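Local coordinates for hypothetical protein Atu0636 (Agrobacterium tumefaciens, PDB 2OZV), which is a predicted O-methyltransferase, which probably transfers a methyl group to an oxygen atom of its substrate, at residues B[111-123]-B[155-169]. Sequence-based numbering, arbitrary orientation.
Sequences LPDEHFHHVIMNP and TASAIMVSGGQLSLI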
loop_
_atom_site.group_PDB
_atom_site.type_symbol
_atom_site.label_atom_id
_atom_site.label_comp_id
_atom_site.label_asym_id
_atom_site.label_seq_id
_atom_site.Cartn_x
_atom_site.Cartn_y
_atom_site.Cartn_z
ATOM N N LEU B 111 24.524 19.388 6.259
ATOM C CA LEU B 111 23.592 18.319 6.656
ATOM C C LEU B 111 24.269 17.466 7.733
ATOM O O LEU B 111 24.930 16.484 7.416
ATOM C CB LEU B 111 23.218 17.468 5.428
ATOM C CG LEU B 111 22.199 18.096 4.457
ATOM C CD1 LEU B 111 22.415 17.624 3.029
ATOM C CD2 LEU B 111 20.750 17.813 4.921
ATOM N N PRO B 112 24.136 17.863 9.007
ATOM C CA PRO B 112 24.918 17.228 10.082
ATOM C C PRO B 112 24.450 15.816 10.432
ATOM O O PRO B 112 23.267 15.503 10.290
ATOM C CB PRO B 112 24.720 18.177 11.272
ATOM C CG PRO B 112 23.437 18.882 11.002
ATOM C CD PRO B 112 23.257 18.937 9.507
ATOM N N ASP B 113 25.383 14.972 10.873
ATOM C CA ASP B 113 25.049 13.618 11.296
ATOM C C ASP B 113 24.178 13.633 12.551
ATOM O O ASP B 113 24.468 14.386 13.503
ATOM C CB ASP B 113 26.326 12.843 11.644
ATOM C CG ASP B 113 27.173 12.505 10.425
ATOM O OD1 ASP B 113 26.636 12.316 9.308
ATOM O OD2 ASP B 113 28.400 12.411 10.607
ATOM N N GLU B 114 23.117 12.816 12.538
ATOM C CA GLU B 114 22.368 12.469 13.749
ATOM C C GLU B 114 21.995 13.695 14.586
ATOM O O GLU B 114 22.295 13.776 15.784
ATOM C CB GLU B 114 23.147 11.439 14.584
ATOM C CG GLU B 114 23.194 10.091 13.884
ATOM C CD GLU B 114 23.999 9.059 14.643
ATOM O OE1 GLU B 114 25.230 9.171 14.686
ATOM O OE2 GLU B 114 23.394 8.139 15.197
ATOM N N HIS B 115 21.302 14.621 13.936
ATOM C CA HIS B 115 21.026 15.931 14.496
ATOM C C HIS B 115 19.529 16.227 14.618
ATOM O O HIS B 115 19.116 16.931 15.537
ATOM C CB HIS B 115 21.699 16.984 13.615
ATOM C CG HIS B 115 21.468 18.398 14.042
ATOM N ND1 HIS B 115 22.097 18.960 15.138
ATOM C CD2 HIS B 115 20.718 19.379 13.489
ATOM C CE1 HIS B 115 21.733 20.229 15.240
ATOM N NE2 HIS B 115 20.899 20.509 14.249
ATOM N N PHE B 116 18.723 15.704 13.683
ATOM C CA PHE B 116 17.317 16.106 13.583
ATOM C C PHE B 116 16.373 15.114 14.230
ATOM O O PHE B 116 16.569 13.898 14.119
ATOM C CB PHE B 116 16.936 16.283 12.104
ATOM C CG PHE B 116 17.607 17.483 11.447
ATOM C CD1 PHE B 116 17.129 18.795 11.677
ATOM C CD2 PHE B 116 18.716 17.294 10.602
ATOM C CE1 PHE B 116 17.736 19.906 11.074
ATOM C CE2 PHE B 116 19.342 18.394 9.991
ATOM C CZ PHE B 116 18.859 19.710 10.233
ATOM N N HIS B 117 15.345 15.634 14.904
ATOM C CA HIS B 117 14.294 14.798 15.496
ATOM C C HIS B 117 13.273 14.343 14.451
ATOM O O HIS B 117 12.598 13.332 14.641
ATOM C CB HIS B 117 13.581 15.585 16.591
ATOM C CG HIS B 117 14.504 16.026 17.701
ATOM N ND1 HIS B 117 14.972 17.326 17.801
ATOM C CD2 HIS B 117 15.066 15.337 18.723
ATOM C CE1 HIS B 117 15.764 17.419 18.863
ATOM N NE2 HIS B 117 15.841 16.226 19.435
ATOM N N HIS B 118 13.135 15.146 13.391
ATOM C CA HIS B 118 12.196 14.868 12.301
ATOM C C HIS B 118 12.854 15.243 11.012
ATOM O O HIS B 118 13.514 16.295 10.905
ATOM C CB HIS B 118 10.921 15.727 12.443
ATOM C CG HIS B 118 10.132 15.407 13.662
ATOM N ND1 HIS B 118 9.121 14.468 13.666
ATOM C CD2 HIS B 118 10.184 15.915 14.922
ATOM C CE1 HIS B 118 8.612 14.376 14.884
ATOM N NE2 HIS B 118 9.241 15.241 15.665
ATOM N N VAL B 119 12.648 14.416 9.994
ATOM C CA VAL B 119 12.949 14.818 8.629
ATOM C C VAL B 119 11.679 14.638 7.805
ATOM O O VAL B 119 11.061 13.577 7.860
ATOM C CB VAL B 119 14.091 13.988 8.000
ATOM C CG1 VAL B 119 14.369 14.445 6.588
ATOM C CG2 VAL B 119 15.382 14.139 8.878
ATOM N N ILE B 120 11.296 15.697 7.116
ATOM C CA ILE B 120 10.124 15.672 6.255
ATOM C C ILE B 120 10.463 15.866 4.791
ATOM O O ILE B 120 11.401 16.604 4.429
ATOM C CB ILE B 120 9.030 16.677 6.746
ATOM C CG1 ILE B 120 9.369 18.135 6.406
ATOM C CG2 ILE B 120 8.804 16.525 8.283
ATOM C CD1 ILE B 120 8.297 19.151 6.921
HETATM N N MSE B 121 9.681 15.239 3.902
HETATM C CA MSE B 121 10.018 15.336 2.487
HETATM C C MSE B 121 8.804 15.107 1.596
HETATM O O MSE B 121 7.900 14.329 1.929
HETATM C CB MSE B 121 11.125 14.314 2.117
HETATM C CG MSE B 121 10.684 12.868 2.360
HETATM SE SE MSE B 121 12.163 11.620 1.857
HETATM C CE MSE B 121 13.511 12.089 3.126
ATOM N N ASN B 122 8.820 15.784 0.455
ATOM C CA ASN B 122 7.856 15.588 -0.615
ATOM C C ASN B 122 8.637 15.620 -1.931
ATOM O O ASN B 122 8.645 16.656 -2.603
ATOM C CB ASN B 122 6.814 16.702 -0.607
ATOM C CG ASN B 122 5.766 16.524 -1.710
ATOM O OD1 ASN B 122 5.766 15.516 -2.412
ATOM N ND2 ASN B 122 4.890 17.475 -1.832
ATOM N N PRO B 123 9.361 14.529 -2.253
ATOM C CA PRO B 123 10.244 14.627 -3.421
ATOM C C PRO B 123 9.467 14.793 -4.715
ATOM O O PRO B 123 8.350 14.297 -4.837
ATOM C CB PRO B 123 11.021 13.307 -3.417
ATOM C CG PRO B 123 10.236 12.401 -2.629
ATOM C CD PRO B 123 9.483 13.219 -1.586
ATOM N N THR B 155 19.928 9.990 3.082
ATOM C CA THR B 155 20.276 11.245 3.778
ATOM C C THR B 155 19.421 11.433 5.040
ATOM O O THR B 155 19.950 11.781 6.097
ATOM C CB THR B 155 20.178 12.437 2.819
ATOM O OG1 THR B 155 21.193 12.290 1.811
ATOM C CG2 THR B 155 20.344 13.799 3.585
ATOM N N ALA B 156 18.111 11.190 4.941
ATOM C CA ALA B 156 17.211 11.375 6.098
ATOM C C ALA B 156 17.705 10.546 7.278
ATOM O O ALA B 156 17.731 11.033 8.412
ATOM C CB ALA B 156 15.724 11.010 5.756
ATOM N N SER B 157 18.082 9.301 7.013
ATOM C CA SER B 157 18.619 8.434 8.050
ATOM C C SER B 157 19.919 9.004 8.625
ATOM O O SER B 157 20.077 9.052 9.842
ATOM C CB SER B 157 18.828 7.012 7.511
ATOM O OG SER B 157 19.368 6.173 8.523
ATOM N N ALA B 158 20.838 9.458 7.769
ATOM C CA ALA B 158 22.144 9.939 8.256
ATOM C C ALA B 158 22.033 11.147 9.197
ATOM O O ALA B 158 22.810 11.274 10.151
ATOM C CB ALA B 158 23.040 10.275 7.102
ATOM N N ILE B 159 21.069 12.024 8.914
ATOM C CA ILE B 159 20.954 13.300 9.635
ATOM C C ILE B 159 19.999 13.238 10.817
ATOM O O ILE B 159 19.796 14.251 11.528
ATOM C CB ILE B 159 20.554 14.474 8.688
ATOM C CG1 ILE B 159 19.085 14.337 8.224
ATOM C CG2 ILE B 159 21.522 14.553 7.474
ATOM C CD1 ILE B 159 18.622 15.505 7.309
HETATM N N MSE B 160 19.388 12.064 10.999
HETATM C CA MSE B 160 18.402 11.831 12.055
HETATM C C MSE B 160 19.030 11.300 13.339
HETATM O O MSE B 160 19.849 10.389 13.302
HETATM C CB MSE B 160 17.368 10.804 11.599
HETATM C CG MSE B 160 16.141 10.759 12.501
HETATM SE SE MSE B 160 14.865 12.118 11.941
HETATM C CE MSE B 160 14.365 11.242 10.276
ATOM N N VAL B 161 18.585 11.811 14.482
ATOM C CA VAL B 161 18.934 11.211 15.762
ATOM C C VAL B 161 18.321 9.799 15.827
ATOM O O VAL B 161 17.338 9.494 15.135
ATOM C CB VAL B 161 18.457 12.057 16.985
ATOM C CG1 VAL B 161 18.972 13.501 16.899
ATOM C CG2 VAL B 161 16.931 12.035 17.099
ATOM N N SER B 162 18.911 8.951 16.651
ATOM C CA SER B 162 18.382 7.613 16.885
ATOM C C SER B 162 16.899 7.701 17.279
ATOM O O SER B 162 16.527 8.538 18.106
ATOM C CB SER B 162 19.198 6.941 17.988
ATOM O OG SER B 162 18.822 5.598 18.157
ATOM N N GLY B 163 16.062 6.873 16.659
ATOM C CA GLY B 163 14.628 6.860 16.961
ATOM C C GLY B 163 13.827 8.030 16.383
ATOM O O GLY B 163 12.644 8.160 16.678
ATOM N N GLY B 164 14.455 8.901 15.583
ATOM C CA GLY B 164 13.765 10.090 15.041
ATOM C C GLY B 164 12.782 9.657 13.949
ATOM O O GLY B 164 12.834 8.499 13.492
ATOM N N GLN B 165 11.918 10.570 13.531
ATOM C CA GLN B 165 10.816 10.219 12.656
ATOM C C GLN B 165 10.994 10.770 11.254
ATOM O O GLN B 165 11.208 11.990 11.063
ATOM C CB GLN B 165 9.503 10.740 13.228
ATOM C CG GLN B 165 8.286 10.428 12.341
ATOM C CD GLN B 165 7.007 10.981 12.934
ATOM O OE1 GLN B 165 6.783 10.898 14.161
ATOM N NE2 GLN B 165 6.175 11.572 12.084
ATOM N N LEU B 166 10.889 9.875 10.270
ATOM C CA LEU B 166 10.780 10.243 8.870
ATOM C C LEU B 166 9.287 10.469 8.543
ATOM O O LEU B 166 8.429 9.638 8.914
ATOM C CB LEU B 166 11.314 9.103 7.994
ATOM C CG LEU B 166 11.041 9.255 6.487
ATOM C CD1 LEU B 166 11.832 10.420 5.872
ATOM C CD2 LEU B 166 11.405 7.919 5.801
ATOM N N SER B 167 8.973 11.588 7.892
ATOM C CA SER B 167 7.619 11.832 7.381
ATOM C C SER B 167 7.680 12.186 5.908
ATOM O O SER B 167 8.532 12.981 5.477
ATOM C CB SER B 167 6.907 12.992 8.106
ATOM O OG SER B 167 6.825 12.716 9.501
ATOM N N LEU B 168 6.766 11.612 5.123
ATOM C CA LEU B 168 6.743 11.943 3.718
ATOM C C LEU B 168 5.356 11.876 3.108
ATOM O O LEU B 168 4.439 11.227 3.640
ATOM C CB LEU B 168 7.715 11.051 2.950
ATOM C CG LEU B 168 7.421 9.589 2.753
ATOM C CD1 LEU B 168 6.442 9.348 1.565
ATOM C CD2 LEU B 168 8.746 8.808 2.505
ATOM N N ILE B 169 5.206 12.581 1.994
ATOM C CA ILE B 169 3.999 12.457 1.175
ATOM C C ILE B 169 4.444 12.144 -0.245
ATOM O O ILE B 169 5.467 12.668 -0.739
ATOM C CB ILE B 169 3.080 13.711 1.270
ATOM C CG1 ILE B 169 1.737 13.450 0.559
ATOM C CG2 ILE B 169 3.820 14.968 0.773
ATOM C CD1 ILE B 169 0.700 14.538 0.756
HETATM O O HOH W 1 8.932 13.626 10.893
HETATM O O HOH W 2 6.837 12.712 -3.348
#
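V119 N donates to Q165 O and V119 O accepts from S167 N (2.9 Å), so strands 118-121 and 164-169 pair in parallel. M121 repeats the pattern with S167 O and I169 N. Q165 N on H117 O opens the series. Before the corner at 117, residues 158-161 take over. I159 O accepts two donors: F116 N lies in its carbonyl plane (2.8 Å), while H115 N comes from above that plane. V161 N returns a bond to F116 O, so F116 pairs in parallel with M160. E114 N uses a lone pair of A158 O.

Strands 116-121 and 164-170 are neighbours in the mixed sheet, joined through helix 148-159 in a beta-alpha-beta crossover, as in Rossmann-like methyltransferases.

The helix covers the face that carries V119 and M121. A156 CB meets V119 CG1 (3.8 Å) and M121 CE (3.6 Å). M121 bends at chi3 (65°), and the same CE reaches L166 CD1. I159 CD1 touches F116 CD2 (3.7 Å), and I159 CB lies in plane at the edge of the F116 ring.

On the other face, a water joins H118 ND1 (2.9 Å), Q165 O and S167 OG. H118 NE2 is hydrogen-bonded to D34 OD2. Q165 NE2 donates to S167 OG (2.9 Å) and L31 O.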